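Long-range contacts in lipase aflb (PDB 6IDY), which probably hydrolyses lipid ester bonds as a fungal lipase, with a bound calcium ion in its structure: residues S18-A23 and S35-I40; K83-I88 and L414-L419; N115-P120 and I216-A221; D255-S260 and V375-H380; G340-H345 and D381-P386. All coordinates share one frame; numbering follows the deposited sequence.

Contact 1. Residues S18-A23 and S35-I40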
# COMPACT_ATOMS: atom_id res chain seq x y z
N SER A 18 -3.72 -22.97 5.01
CA SER A 18 -3.38 -23.39 6.37
C SER A 18 -3.61 -22.28 7.41
O SER A 18 -4.19 -22.54 8.46
CB SER A 18 -1.96 -23.94 6.45
OG SER A 18 -0.98 -22.91 6.46
N ILE A 19 -3.19 -21.03 7.09
CA ILE A 19 -3.38 -19.88 7.99
C ILE A 19 -4.88 -19.64 8.23
O ILE A 19 -5.30 -19.55 9.38
CB ILE A 19 -2.66 -18.60 7.48
CG1 ILE A 19 -1.13 -18.78 7.50
CG2 ILE A 19 -3.07 -17.37 8.29
CD1 ILE A 19 -0.39 -17.86 6.56
N LEU A 20 -5.67 -19.61 7.15
CA LEU A 20 -7.11 -19.37 7.25
C LEU A 20 -7.87 -20.54 7.91
O LEU A 20 -8.84 -20.27 8.63
CB LEU A 20 -7.71 -18.98 5.89
CG LEU A 20 -7.25 -17.62 5.35
CD1 LEU A 20 -7.39 -17.54 3.86
CD2 LEU A 20 -7.98 -16.47 6.04
N SER A 21 -7.42 -21.79 7.71
CA SER A 21 -8.05 -22.97 8.33
C SER A 21 -7.79 -22.96 9.84
O SER A 21 -8.69 -23.27 10.62
CB SER A 21 -7.52 -24.27 7.72
OG SER A 21 -7.79 -24.30 6.33
N SER A 22 -6.56 -22.57 10.25
CA SER A 22 -6.15 -22.44 11.65
C SER A 22 -6.96 -21.33 12.31
O SER A 22 -7.44 -21.53 13.43
CB SER A 22 -4.66 -22.12 11.75
OG SER A 22 -3.89 -23.16 11.18
N ALA A 23 -7.14 -20.18 11.62
CA ALA A 23 -7.91 -19.03 12.09
C ALA A 23 -9.39 -19.37 12.30
O ALA A 23 -9.99 -18.91 13.27
CB ALA A 23 -7.76 -17.86 11.13
N SER A 35 -15.86 -17.60 10.39
CA SER A 35 -16.74 -18.05 9.31
C SER A 35 -16.19 -17.64 7.95
O SER A 35 -16.16 -18.46 7.04
CB SER A 35 -18.15 -17.50 9.49
OG SER A 35 -18.72 -17.95 10.71
N ILE A 36 -15.72 -16.37 7.84
CA ILE A 36 -15.13 -15.82 6.61
C ILE A 36 -13.85 -16.58 6.27
O ILE A 36 -13.67 -16.96 5.11
CB ILE A 36 -14.96 -14.27 6.68
CG1 ILE A 36 -16.34 -13.58 6.78
CG2 ILE A 36 -14.18 -13.73 5.47
CD1 ILE A 36 -16.32 -12.11 7.25
N ALA A 37 -12.99 -16.85 7.28
CA ALA A 37 -11.74 -17.60 7.11
C ALA A 37 -12.03 -19.02 6.63
O ALA A 37 -11.38 -19.49 5.69
CB ALA A 37 -10.96 -17.63 8.42
N SER A 38 -13.03 -19.70 7.25
CA SER A 38 -13.45 -21.06 6.89
C SER A 38 -13.97 -21.09 5.45
O SER A 38 -13.49 -21.91 4.66
CB SER A 38 -14.53 -21.56 7.85
OG SER A 38 -14.87 -22.91 7.57
N LEU A 39 -14.89 -20.15 5.10
CA LEU A 39 -15.48 -20.01 3.76
C LEU A 39 -14.40 -19.81 2.70
O LEU A 39 -14.46 -20.46 1.66
CB LEU A 39 -16.49 -18.85 3.73
CG LEU A 39 -17.29 -18.67 2.44
CD1 LEU A 39 -18.78 -18.65 2.72
CD2 LEU A 39 -16.87 -17.40 1.70
N ILE A 40 -13.42 -18.94 2.98
CA ILE A 40 -12.32 -18.64 2.06
C ILE A 40 -11.40 -19.85 1.90
O ILE A 40 -11.10 -20.20 0.76
CB ILE A 40 -11.58 -17.32 2.46
CG1 ILE A 40 -12.49 -16.10 2.21
CG2 ILE A 40 -10.25 -17.16 1.70
CD1 ILE A 40 -11.99 -14.81 2.74

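Contact 2. Residues K83-I88 and L414-L419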
# COMPACT_ATOMS: atom_id res chain seq x y z
N LYS A 83 -16.56 -7.73 4.37
CA LYS A 83 -17.57 -8.01 3.33
C LYS A 83 -16.91 -8.10 1.97
O LYS A 83 -17.18 -9.05 1.24
CB LYS A 83 -18.72 -6.98 3.33
CG LYS A 83 -19.83 -7.36 2.35
CD LYS A 83 -20.99 -6.37 2.36
CE LYS A 83 -22.00 -6.72 1.30
NZ LYS A 83 -23.13 -5.75 1.26
N MET A 84 -16.03 -7.14 1.64
CA MET A 84 -15.29 -7.12 0.37
C MET A 84 -14.52 -8.45 0.18
O MET A 84 -14.69 -9.09 -0.85
CB MET A 84 -14.35 -5.91 0.30
CG MET A 84 -13.72 -5.71 -1.07
SD MET A 84 -14.89 -5.17 -2.33
CE MET A 84 -14.06 -5.67 -3.80
N THR A 85 -13.75 -8.86 1.20
CA THR A 85 -12.92 -10.09 1.18
C THR A 85 -13.77 -11.35 0.98
O THR A 85 -13.39 -12.20 0.18
CB THR A 85 -12.01 -10.17 2.41
OG1 THR A 85 -11.35 -8.91 2.58
CG2 THR A 85 -10.96 -11.26 2.29
N ARG A 86 -14.91 -11.44 1.67
CA ARG A 86 -15.83 -12.58 1.55
C ARG A 86 -16.47 -12.64 0.15
O ARG A 86 -16.51 -13.71 -0.45
CB ARG A 86 -16.92 -12.49 2.64
CG ARG A 86 -17.88 -13.69 2.67
CD ARG A 86 -19.29 -13.28 3.04
NE ARG A 86 -19.57 -13.50 4.46
CZ ARG A 86 -19.52 -12.56 5.40
NH1 ARG A 86 -19.19 -11.31 5.08
NH2 ARG A 86 -19.78 -12.85 6.67
N GLU A 87 -16.97 -11.50 -0.35
CA GLU A 87 -17.67 -11.41 -1.64
C GLU A 87 -16.77 -11.62 -2.86
O GLU A 87 -17.27 -12.07 -3.89
CB GLU A 87 -18.47 -10.11 -1.76
CG GLU A 87 -19.66 -10.01 -0.81
CD GLU A 87 -20.65 -11.16 -0.88
OE1 GLU A 87 -21.07 -11.53 -2.00
OE2 GLU A 87 -20.99 -11.70 0.20
N ILE A 88 -15.46 -11.30 -2.74
CA ILE A 88 -14.41 -11.48 -3.75
C ILE A 88 -14.43 -12.94 -4.26
O ILE A 88 -14.38 -13.18 -5.47
CB ILE A 88 -13.04 -11.03 -3.14
CG1 ILE A 88 -12.83 -9.50 -3.26
CG2 ILE A 88 -11.83 -11.81 -3.66
CD1 ILE A 88 -12.62 -8.90 -4.62
N LEU A 414 -5.35 -9.76 -3.21
CA LEU A 414 -4.50 -9.34 -2.09
C LEU A 414 -5.24 -9.28 -0.75
O LEU A 414 -4.62 -9.45 0.30
CB LEU A 414 -3.87 -7.96 -2.35
CG LEU A 414 -2.93 -7.83 -3.54
CD1 LEU A 414 -2.54 -6.36 -3.74
CD2 LEU A 414 -1.71 -8.74 -3.40
N LEU A 415 -6.56 -9.02 -0.80
CA LEU A 415 -7.42 -8.95 0.37
C LEU A 415 -7.44 -10.27 1.12
O LEU A 415 -7.60 -10.27 2.34
CB LEU A 415 -8.85 -8.56 -0.02
CG LEU A 415 -9.03 -7.13 -0.55
CD1 LEU A 415 -10.41 -6.95 -1.09
CD2 LEU A 415 -8.73 -6.09 0.51
N LEU A 416 -7.25 -11.39 0.39
CA LEU A 416 -7.21 -12.73 0.97
C LEU A 416 -5.95 -12.92 1.80
O LEU A 416 -6.00 -13.51 2.87
CB LEU A 416 -7.31 -13.80 -0.13
CG LEU A 416 -8.51 -13.68 -1.09
CD1 LEU A 416 -8.35 -14.63 -2.27
CD2 LEU A 416 -9.84 -13.96 -0.38
N ILE A 417 -4.82 -12.36 1.34
CA ILE A 417 -3.56 -12.39 2.07
C ILE A 417 -3.68 -11.46 3.30
O ILE A 417 -3.32 -11.87 4.41
CB ILE A 417 -2.36 -12.02 1.16
CG1 ILE A 417 -2.12 -13.11 0.11
CG2 ILE A 417 -1.09 -11.76 2.00
CD1 ILE A 417 -1.18 -12.71 -1.02
N ALA A 418 -4.23 -10.25 3.08
CA ALA A 418 -4.43 -9.27 4.15
C ALA A 418 -5.24 -9.87 5.31
O ALA A 418 -4.85 -9.70 6.47
CB ALA A 418 -5.08 -8.00 3.62
N LEU A 419 -6.30 -10.65 4.99
CA LEU A 419 -7.12 -11.30 6.01
C LEU A 419 -6.33 -12.36 6.78
O LEU A 419 -6.37 -12.36 8.01
CB LEU A 419 -8.42 -11.91 5.44
CG LEU A 419 -9.36 -12.52 6.49
CD1 LEU A 419 -9.89 -11.46 7.46
CD2 LEU A 419 -10.49 -13.28 5.85

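Contact 3. Residues N115-P120 and I216-A221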
# COMPACT_ATOMS: atom_id res chain seq x y z
N ASN A 115 16.65 -10.58 2.39
CA ASN A 115 17.41 -10.29 1.18
C ASN A 115 18.87 -10.03 1.52
O ASN A 115 19.16 -9.53 2.60
CB ASN A 115 16.82 -9.09 0.45
CG ASN A 115 15.37 -9.28 0.06
OD1 ASN A 115 15.06 -9.96 -0.93
ND2 ASN A 115 14.47 -8.70 0.83
N ARG A 116 19.78 -10.40 0.61
CA ARG A 116 21.22 -10.23 0.84
C ARG A 116 21.74 -9.09 -0.02
O ARG A 116 22.04 -9.26 -1.21
CB ARG A 116 21.98 -11.56 0.61
CG ARG A 116 21.48 -12.73 1.48
CD ARG A 116 22.07 -12.73 2.88
NE ARG A 116 21.36 -13.63 3.78
CZ ARG A 116 20.43 -13.25 4.65
NH1 ARG A 116 20.08 -11.97 4.74
NH2 ARG A 116 19.84 -14.14 5.44
N ASN A 117 21.79 -7.90 0.59
CA ASN A 117 22.19 -6.66 -0.05
C ASN A 117 23.56 -6.19 0.45
O ASN A 117 23.84 -6.33 1.63
CB ASN A 117 21.11 -5.58 0.18
CG ASN A 117 19.75 -5.98 -0.32
OD1 ASN A 117 19.58 -6.42 -1.46
ND2 ASN A 117 18.73 -5.84 0.53
N PRO A 118 24.42 -5.63 -0.44
CA PRO A 118 25.75 -5.21 0.02
C PRO A 118 25.74 -3.99 0.93
O PRO A 118 24.77 -3.22 0.92
CB PRO A 118 26.49 -4.91 -1.29
CG PRO A 118 25.42 -4.54 -2.25
CD PRO A 118 24.24 -5.39 -1.89
N SER A 119 26.81 -3.81 1.72
CA SER A 119 26.98 -2.67 2.61
C SER A 119 27.03 -1.37 1.77
O SER A 119 27.67 -1.38 0.71
CB SER A 119 28.27 -2.81 3.42
OG SER A 119 29.39 -2.81 2.55
N PRO A 120 26.33 -0.29 2.16
CA PRO A 120 26.36 0.93 1.34
C PRO A 120 27.71 1.64 1.40
O PRO A 120 28.39 1.59 2.43
CB PRO A 120 25.23 1.79 1.92
CG PRO A 120 25.11 1.35 3.33
CD PRO A 120 25.49 -0.10 3.37
N ILE A 216 15.11 4.56 1.89
CA ILE A 216 15.35 5.81 1.17
C ILE A 216 16.85 6.13 1.14
O ILE A 216 17.42 6.25 0.05
CB ILE A 216 14.50 6.98 1.71
CG1 ILE A 216 12.99 6.79 1.37
CG2 ILE A 216 15.01 8.30 1.13
CD1 ILE A 216 12.01 7.72 2.18
N ASN A 217 17.48 6.24 2.32
CA ASN A 217 18.90 6.58 2.44
C ASN A 217 19.82 5.51 1.87
O ASN A 217 20.85 5.86 1.29
CB ASN A 217 19.25 6.93 3.88
CG ASN A 217 18.72 8.28 4.29
OD1 ASN A 217 18.45 9.16 3.46
ND2 ASN A 217 18.58 8.49 5.59
N TYR A 218 19.42 4.23 1.96
CA TYR A 218 20.21 3.14 1.42
C TYR A 218 20.16 3.10 -0.11
O TYR A 218 21.21 2.95 -0.75
CB TYR A 218 19.80 1.78 2.04
CG TYR A 218 20.52 0.60 1.42
CD1 TYR A 218 21.78 0.21 1.87
CD2 TYR A 218 19.97 -0.10 0.35
CE1 TYR A 218 22.46 -0.85 1.27
CE2 TYR A 218 20.64 -1.16 -0.25
CZ TYR A 218 21.88 -1.53 0.21
OH TYR A 218 22.52 -2.59 -0.38
N ILE A 219 18.96 3.18 -0.70
CA ILE A 219 18.81 3.13 -2.15
C ILE A 219 19.44 4.37 -2.78
O ILE A 219 20.12 4.24 -3.80
CB ILE A 219 17.34 2.86 -2.59
CG1 ILE A 219 16.86 1.44 -2.11
CG2 ILE A 219 17.11 3.06 -4.09
CD1 ILE A 219 17.55 0.18 -2.75
N SER A 220 19.32 5.54 -2.13
CA SER A 220 19.95 6.76 -2.63
C SER A 220 21.48 6.63 -2.63
O SER A 220 22.12 7.05 -3.59
CB SER A 220 19.52 7.97 -1.81
OG SER A 220 20.09 9.17 -2.32
N ALA A 221 22.06 6.03 -1.56
CA ALA A 221 23.51 5.84 -1.40
C ALA A 221 24.12 4.92 -2.46
O ALA A 221 25.08 5.32 -3.11
CB ALA A 221 23.83 5.33 -0.01

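Contact 4. Residues D255-S260 and V375-H380. With CA (calcium ion), chain D.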
# COMPACT_ATOMS: atom_id res chain seq x y z
N ASP A 255 10.01 12.60 -5.56
CA ASP A 255 8.58 12.37 -5.70
C ASP A 255 8.09 11.33 -4.73
O ASP A 255 8.72 10.29 -4.56
CB ASP A 255 8.23 11.91 -7.13
CG ASP A 255 8.25 13.01 -8.18
OD1 ASP A 255 7.33 13.84 -8.18
OD2 ASP A 255 9.19 13.02 -9.00
N PHE A 256 6.95 11.61 -4.11
CA PHE A 256 6.26 10.69 -3.22
C PHE A 256 4.88 10.50 -3.85
O PHE A 256 4.07 11.42 -3.84
CB PHE A 256 6.22 11.25 -1.77
CG PHE A 256 5.36 10.56 -0.72
CD1 PHE A 256 4.91 9.25 -0.90
CD2 PHE A 256 5.03 11.21 0.47
CE1 PHE A 256 4.11 8.63 0.07
CE2 PHE A 256 4.24 10.58 1.44
CZ PHE A 256 3.78 9.30 1.23
N ILE A 257 4.66 9.34 -4.49
CA ILE A 257 3.38 9.00 -5.12
C ILE A 257 2.62 8.11 -4.14
O ILE A 257 3.07 7.02 -3.81
CB ILE A 257 3.57 8.36 -6.54
CG1 ILE A 257 4.36 9.31 -7.47
CG2 ILE A 257 2.20 7.97 -7.16
CD1 ILE A 257 5.29 8.61 -8.49
N ALA A 258 1.52 8.62 -3.61
CA ALA A 258 0.75 7.92 -2.59
C ALA A 258 -0.60 7.42 -3.09
O ALA A 258 -1.50 8.21 -3.35
CB ALA A 258 0.60 8.80 -1.36
N ILE A 259 -0.71 6.09 -3.24
CA ILE A 259 -1.93 5.41 -3.69
C ILE A 259 -2.78 5.08 -2.47
O ILE A 259 -2.29 4.43 -1.54
CB ILE A 259 -1.59 4.14 -4.53
CG1 ILE A 259 -0.48 4.41 -5.61
CG2 ILE A 259 -2.84 3.49 -5.12
CD1 ILE A 259 -0.80 5.50 -6.73
N SER A 260 -4.05 5.55 -2.47
CA SER A 260 -5.04 5.38 -1.39
C SER A 260 -4.42 5.66 -0.01
O SER A 260 -4.51 4.81 0.88
CB SER A 260 -5.63 3.96 -1.43
OG SER A 260 -6.27 3.71 -2.66
N VAL A 375 3.38 8.57 -13.86
CA VAL A 375 4.26 8.79 -15.02
C VAL A 375 4.54 10.29 -15.17
O VAL A 375 5.70 10.69 -15.28
CB VAL A 375 3.69 8.14 -16.31
CG1 VAL A 375 4.47 8.56 -17.56
CG2 VAL A 375 3.67 6.63 -16.19
N ASP A 376 3.49 11.11 -15.10
CA ASP A 376 3.61 12.57 -15.19
C ASP A 376 4.45 13.14 -14.02
O ASP A 376 5.26 14.04 -14.26
CB ASP A 376 2.23 13.23 -15.28
CG ASP A 376 2.29 14.73 -15.33
OD1 ASP A 376 2.49 15.28 -16.45
OD2 ASP A 376 2.18 15.36 -14.27
N ALA A 377 4.26 12.62 -12.79
CA ALA A 377 5.01 13.05 -11.60
C ALA A 377 6.51 12.78 -11.76
O ALA A 377 7.33 13.64 -11.42
CB ALA A 377 4.50 12.32 -10.36
N LEU A 378 6.86 11.59 -12.27
CA LEU A 378 8.24 11.17 -12.47
C LEU A 378 8.96 11.89 -13.61
O LEU A 378 10.19 11.96 -13.59
CB LEU A 378 8.31 9.64 -12.66
CG LEU A 378 7.90 8.80 -11.45
CD1 LEU A 378 7.67 7.37 -11.84
CD2 LEU A 378 8.93 8.89 -10.34
N SER A 379 8.21 12.43 -14.58
CA SER A 379 8.79 13.12 -15.74
C SER A 379 8.86 14.65 -15.61
O SER A 379 9.45 15.30 -16.47
CB SER A 379 8.05 12.72 -17.02
OG SER A 379 6.67 13.03 -16.94
N HIS A 380 8.28 15.21 -14.54
CA HIS A 380 8.28 16.66 -14.33
C HIS A 380 8.72 17.03 -12.92
O HIS A 380 8.46 16.27 -11.99
CB HIS A 380 6.87 17.23 -14.56
CG HIS A 380 6.35 17.04 -15.95
ND1 HIS A 380 5.69 15.88 -16.33
CD2 HIS A 380 6.40 17.88 -17.02
CE1 HIS A 380 5.38 16.05 -17.60
NE2 HIS A 380 5.79 17.23 -18.06
CA CA D . 8.32 15.07 -10.05
O HOH W 1 10.41 14.62 -11.04
O HOH W 2 9.70 16.17 -8.42

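Contact 5. Residues G340-H345 and D381-P386. With CA (calcium ion), chain D.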
# COMPACT_ATOMS: atom_id res chain seq x y z
N GLY A 340 5.10 21.47 -3.54
CA GLY A 340 4.24 21.03 -4.63
C GLY A 340 3.47 19.80 -4.21
O GLY A 340 4.05 18.80 -3.78
N VAL A 341 2.14 19.88 -4.28
CA VAL A 341 1.22 18.80 -3.91
C VAL A 341 0.07 18.75 -4.90
O VAL A 341 -0.47 19.80 -5.26
CB VAL A 341 0.67 18.94 -2.45
CG1 VAL A 341 -0.37 17.85 -2.12
CG2 VAL A 341 1.78 18.91 -1.42
N SER A 342 -0.34 17.55 -5.29
CA SER A 342 -1.54 17.35 -6.08
C SER A 342 -2.35 16.28 -5.37
O SER A 342 -1.80 15.24 -5.01
CB SER A 342 -1.23 17.00 -7.53
OG SER A 342 -0.64 15.72 -7.69
N ASN A 343 -3.61 16.59 -5.06
CA ASN A 343 -4.53 15.68 -4.38
C ASN A 343 -5.54 15.28 -5.42
O ASN A 343 -6.38 16.07 -5.84
CB ASN A 343 -5.15 16.33 -3.14
CG ASN A 343 -4.13 16.61 -2.07
OD1 ASN A 343 -3.50 15.70 -1.53
ND2 ASN A 343 -3.93 17.86 -1.75
N ASN A 344 -5.38 14.05 -5.90
CA ASN A 344 -6.10 13.54 -7.05
C ASN A 344 -7.20 12.55 -6.72
O ASN A 344 -6.96 11.36 -6.52
CB ASN A 344 -5.09 12.97 -8.06
CG ASN A 344 -3.97 13.96 -8.37
OD1 ASN A 344 -4.13 14.88 -9.17
ND2 ASN A 344 -2.83 13.80 -7.71
N HIS A 345 -8.44 13.07 -6.68
CA HIS A 345 -9.66 12.30 -6.41
C HIS A 345 -10.18 11.79 -7.75
O HIS A 345 -10.53 12.59 -8.62
CB HIS A 345 -10.70 13.19 -5.72
CG HIS A 345 -11.96 12.49 -5.34
ND1 HIS A 345 -13.20 12.99 -5.69
CD2 HIS A 345 -12.14 11.34 -4.63
CE1 HIS A 345 -14.09 12.15 -5.19
NE2 HIS A 345 -13.49 11.15 -4.54
N ASP A 381 9.30 18.25 -12.76
CA ASP A 381 9.64 18.79 -11.44
C ASP A 381 8.29 18.99 -10.74
O ASP A 381 7.30 19.34 -11.40
CB ASP A 381 10.39 20.13 -11.55
CG ASP A 381 11.79 20.08 -12.16
OD1 ASP A 381 12.45 19.02 -12.05
OD2 ASP A 381 12.22 21.10 -12.72
N GLY A 382 8.25 18.71 -9.45
CA GLY A 382 7.01 18.80 -8.70
C GLY A 382 6.13 17.57 -8.84
O GLY A 382 6.56 16.55 -9.41
N PRO A 383 4.88 17.63 -8.33
CA PRO A 383 4.00 16.44 -8.40
C PRO A 383 3.33 16.21 -9.75
O PRO A 383 3.50 17.00 -10.69
CB PRO A 383 2.96 16.75 -7.31
CG PRO A 383 2.83 18.25 -7.36
CD PRO A 383 4.22 18.76 -7.64
N GLY A 384 2.54 15.14 -9.83
CA GLY A 384 1.74 14.81 -11.00
C GLY A 384 0.67 15.87 -11.18
O GLY A 384 0.15 16.38 -10.19
N ASP A 385 0.40 16.27 -12.42
CA ASP A 385 -0.55 17.33 -12.73
C ASP A 385 -1.58 16.84 -13.75
O ASP A 385 -1.20 16.59 -14.90
CB ASP A 385 0.20 18.57 -13.25
CG ASP A 385 -0.61 19.85 -13.36
OD1 ASP A 385 -1.86 19.78 -13.36
OD2 ASP A 385 0.00 20.93 -13.46
N PRO A 386 -2.88 16.72 -13.36
CA PRO A 386 -3.89 16.25 -14.33
C PRO A 386 -4.10 17.17 -15.54
O PRO A 386 -4.55 16.69 -16.59
CB PRO A 386 -5.16 16.09 -13.49
CG PRO A 386 -4.95 16.91 -12.29
CD PRO A 386 -3.47 16.96 -12.03
CA CA D . 8.32 15.07 -10.05
O HOH W 2 9.70 16.17 -8.42
O HOH W 1 10.41 14.62 -11.04

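Contact 1. Residues S18-A23 and S35-I40
Ala-37 is the small residue on which Leu-20 and Ala-23 close. The two segments belong to an alpha-alpha hairpin in the N-terminal region, made of helix 16-24 and helix 31-47. The segment axes run broadly antiparallel, at 140°, and come within 7.8 Å. That is a close approach, consistent with the small Ala-23 and Ala-37 at the interface.

Along 35-40, the first residue to touch is Ala-37. Its CB sits against the backbone carbonyl of Leu-20, 3.4 Å from Leu-20 O. Methyl and backbone therefore pack directly. The same methyl also meets two side chains. Leu-20 CD2 lies 4.0 Å from Ala-37 CB, and the methyl of Ala-23 reaches it from one turn further along helix 16-24.

Ile-40 then takes up the contact one turn beyond Ala-37. It belongs to the buried side of helix 31-47 and also packs on Thr-85 and Leu-89 of helix 81-90. Between the two segments no hydrogen bond forms, and the grip is apolar. Leu-20 keeps CG beside its backbone N (chi1 -67°), which carries its two methyls across to the other helix. CD2 goes to the alanine, while Leu-20 CD1 meets the branch methyl of Ile-40, with 3.6 Å between Leu-20 CD1 and Ile-40 CG2.

Contact 2. Residues K83-I88 and L414-L419
Thr-85 lays both of its branches over Leu-415. Its methyl CG2 packs on the backbone carbonyl, with 3.5 Å from Thr-85 CG2 to Leu-415 O. Its hydroxyl crosses the leucine at a slant, with 3.6 Å from Thr-85 OG1 to Leu-415 CB. No hydrogen bond crosses here. OG1 instead binds Phe-81 O, one turn back in its own helix, and Leu-415 O receives the N-H of Leu-419. Both polar groups are thus served within their helices, although the residues are buried.

The torsion of Thr-85 explains the split. With OG1 beside the backbone N (chi1 -48°), CG2 stands anti to that N and faces the segment 414-419. From there it also touches Leu-416 CD2, and it reaches CB and CD2 of Leu-419.

The far end of Leu-415 packs on two further residues of 83-88. Its CD1 lies against both Met-84 and Ile-88, residues one turn apart. The closer is Met-84, with 3.5 Å between Met-84 CG and Leu-415 CD1. The methionine chain bends at chi2 (70°), about the bond that ends in the touching CG. Ile-88 CG1 meets the same methyl at 4.1 Å from Leu-415 CD1, and the two side chains cross at about a right angle.

The segment axes approach to 9.4 Å at 124°, a steeply crossed helix pair. Helix 31-47 covers one flank, where Ile-40 touches Leu-416 and Ile-36 touches Leu-419. On another, Leu-414 and Ile-417 rest on helix 173-178, which follows strand 161-166 of the central sheet.

Contact 3. Residues N115-P120 and I216-A221
One hydrogen bond ties Tyr-218 to Pro-118. The phenol OH donates to the backbone carbonyl, with 2.7 Å from Tyr-218 OH to Pro-118 O. The donor lies in the carbonyl plane, on a lone pair, at a C=O...O angle of 144°. The acceptor is also near the ring plane, so the oxygen is met at the ring edge.

The remaining contacts are packing. Pro-120 comes up to the same ring at its edge, with 3.8 Å from Pro-120 CD to Tyr-218 CE1. Its CB and CG lie close to Tyr-218 CD1, and the two side chains cross at about a right angle. One turn after Tyr-218, Ala-221 CB lies 4.3 Å from Pro-120 CB. Asn-117 CB approaches the phenol oxygen, while its amide ND2 turns elsewhere, to Arg-144 O and Ile-147 O.

Tyr-218 reaches the loop because its ring stands anti to the backbone N (chi1 175°). The loop 115-120 is thereby fastened to helix 205-223. That helix belongs to the crossover between parallel strands 190-195 and 227-232, part of the alpha/beta-hydrolase fold of lipases.

Contact 4. Residues D255-S260 and V375-H380
Asp-255 and Ile-257 face Ala-377 and Leu-378 across a strand and a helix that run almost antiparallel, at 172°, with segment axes 9.1 Å apart.

Asp-255 and the helix end are joined by a calcium ion. Both carboxylate oxygens bind it, and Asp-255 OD2 is 2.5 Å from the metal. The helix gives Ala-377 O, at 2.2 Å from calcium, and the turn beyond gives His-380 O, at 2.3 Å from calcium. Two waters and Gly-382 O complete seven ligand atoms. Asp-255 OD2 and Ala-377 O lie only 3.1 Å apart, without a hydrogen bond. The cation between these oxygens probably offsets their repulsion and the carboxylate charge.

The histidine ring itself does not bind the metal. Its ND1 donates to Asp-376 O, 2.8 Å from His-380 ND1 to Asp-376 O, at an N-H...O angle of 161°. The acceptor lies in the ring plane, and the bond uses a carbonyl lone pair. This bond probably steadies the turn that presents His-380 O.

Beside the metal lies an apolar patch. Ile-257 CG1 faces Ala-377 CB. Ile-257 CD1 reaches Leu-378 CG, 4.0 Å from one to the other, and these two side chains cross at about a right angle.

Asp-255 lies near the start of strand 253-259, within the parallel part of an alpha/beta-hydrolase sheet. Catalytic residues in this fold sit at the other, C-terminal ends of the strands, so the arrangement is consistent with a structural calcium site that joins the sheet to helix 368-379.

Contact 5. Residues G340-H345 and D381-P386
Ser-342 makes the polar link to Gly-384. Its hydroxyl donates to the backbone carbonyl, with 2.7 Å from Ser-342 OG to Gly-384 O. The donor is tilted 22° from the carbonyl plane. OG sits between the backbone N and the carbonyl carbon (chi1 68°), which directs it at the loop. The same hydroxyl accepts the amide of Asn-344, at 2.9 Å from Asn-344 ND2 to Ser-342 OG. That bond is nearly straight, at 166°, and the hydroxyl lies near the amide plane. ND2 also gives a bond to Thr-312 O, and the two bonds hold the rotation of the amide.

These residues lie on strand 341-345, the outermost strand at one side of the alpha/beta-hydrolase sheet. The loop 381-386 runs beside it.

The packing is done by two prolines. Pro-383 lays CG on the strand backbone, 3.6 Å from Pro-383 CG to Val-341 N. Its CD lies close to CA and the carbonyl carbon of Gly-340. This glycine has no side chain on the side facing the proline. Further on, Pro-386 CD rests 3.6 Å from Asn-344 OD1, and the two side chains pass at a slant.

Metal binding comes from the residue before Pro-383. Gly-382 O lies 2.4 Å from the calcium ion. Gly-382 N gives a weak hydrogen bond to one of the two waters on the metal.

How the contacts relate
Contacts 4 and 5 form one calcium site, with centres 7 Å apart. Contact 4 supplies the ligands of Asp-255, Ala-377 and His-380, and contact 5 that of Gly-382; both waters are common. A probable hydrogen bond, 2.7 Å from Asp-385 N to Asp-376 OD2, also ties them. Contacts 1 and 2 form a second group, 11 Å between centres. There Ile-36 packs on Arg-86 and Leu-419, and Ile-40 on Thr-85 and Leu-419. The two groups lie on opposite sides of the chain's centre; contacts 1 and 4 are 37 Å apart by centres. Contact 3 touches neither group, and its nearest atoms are about 8 Å from contact 4.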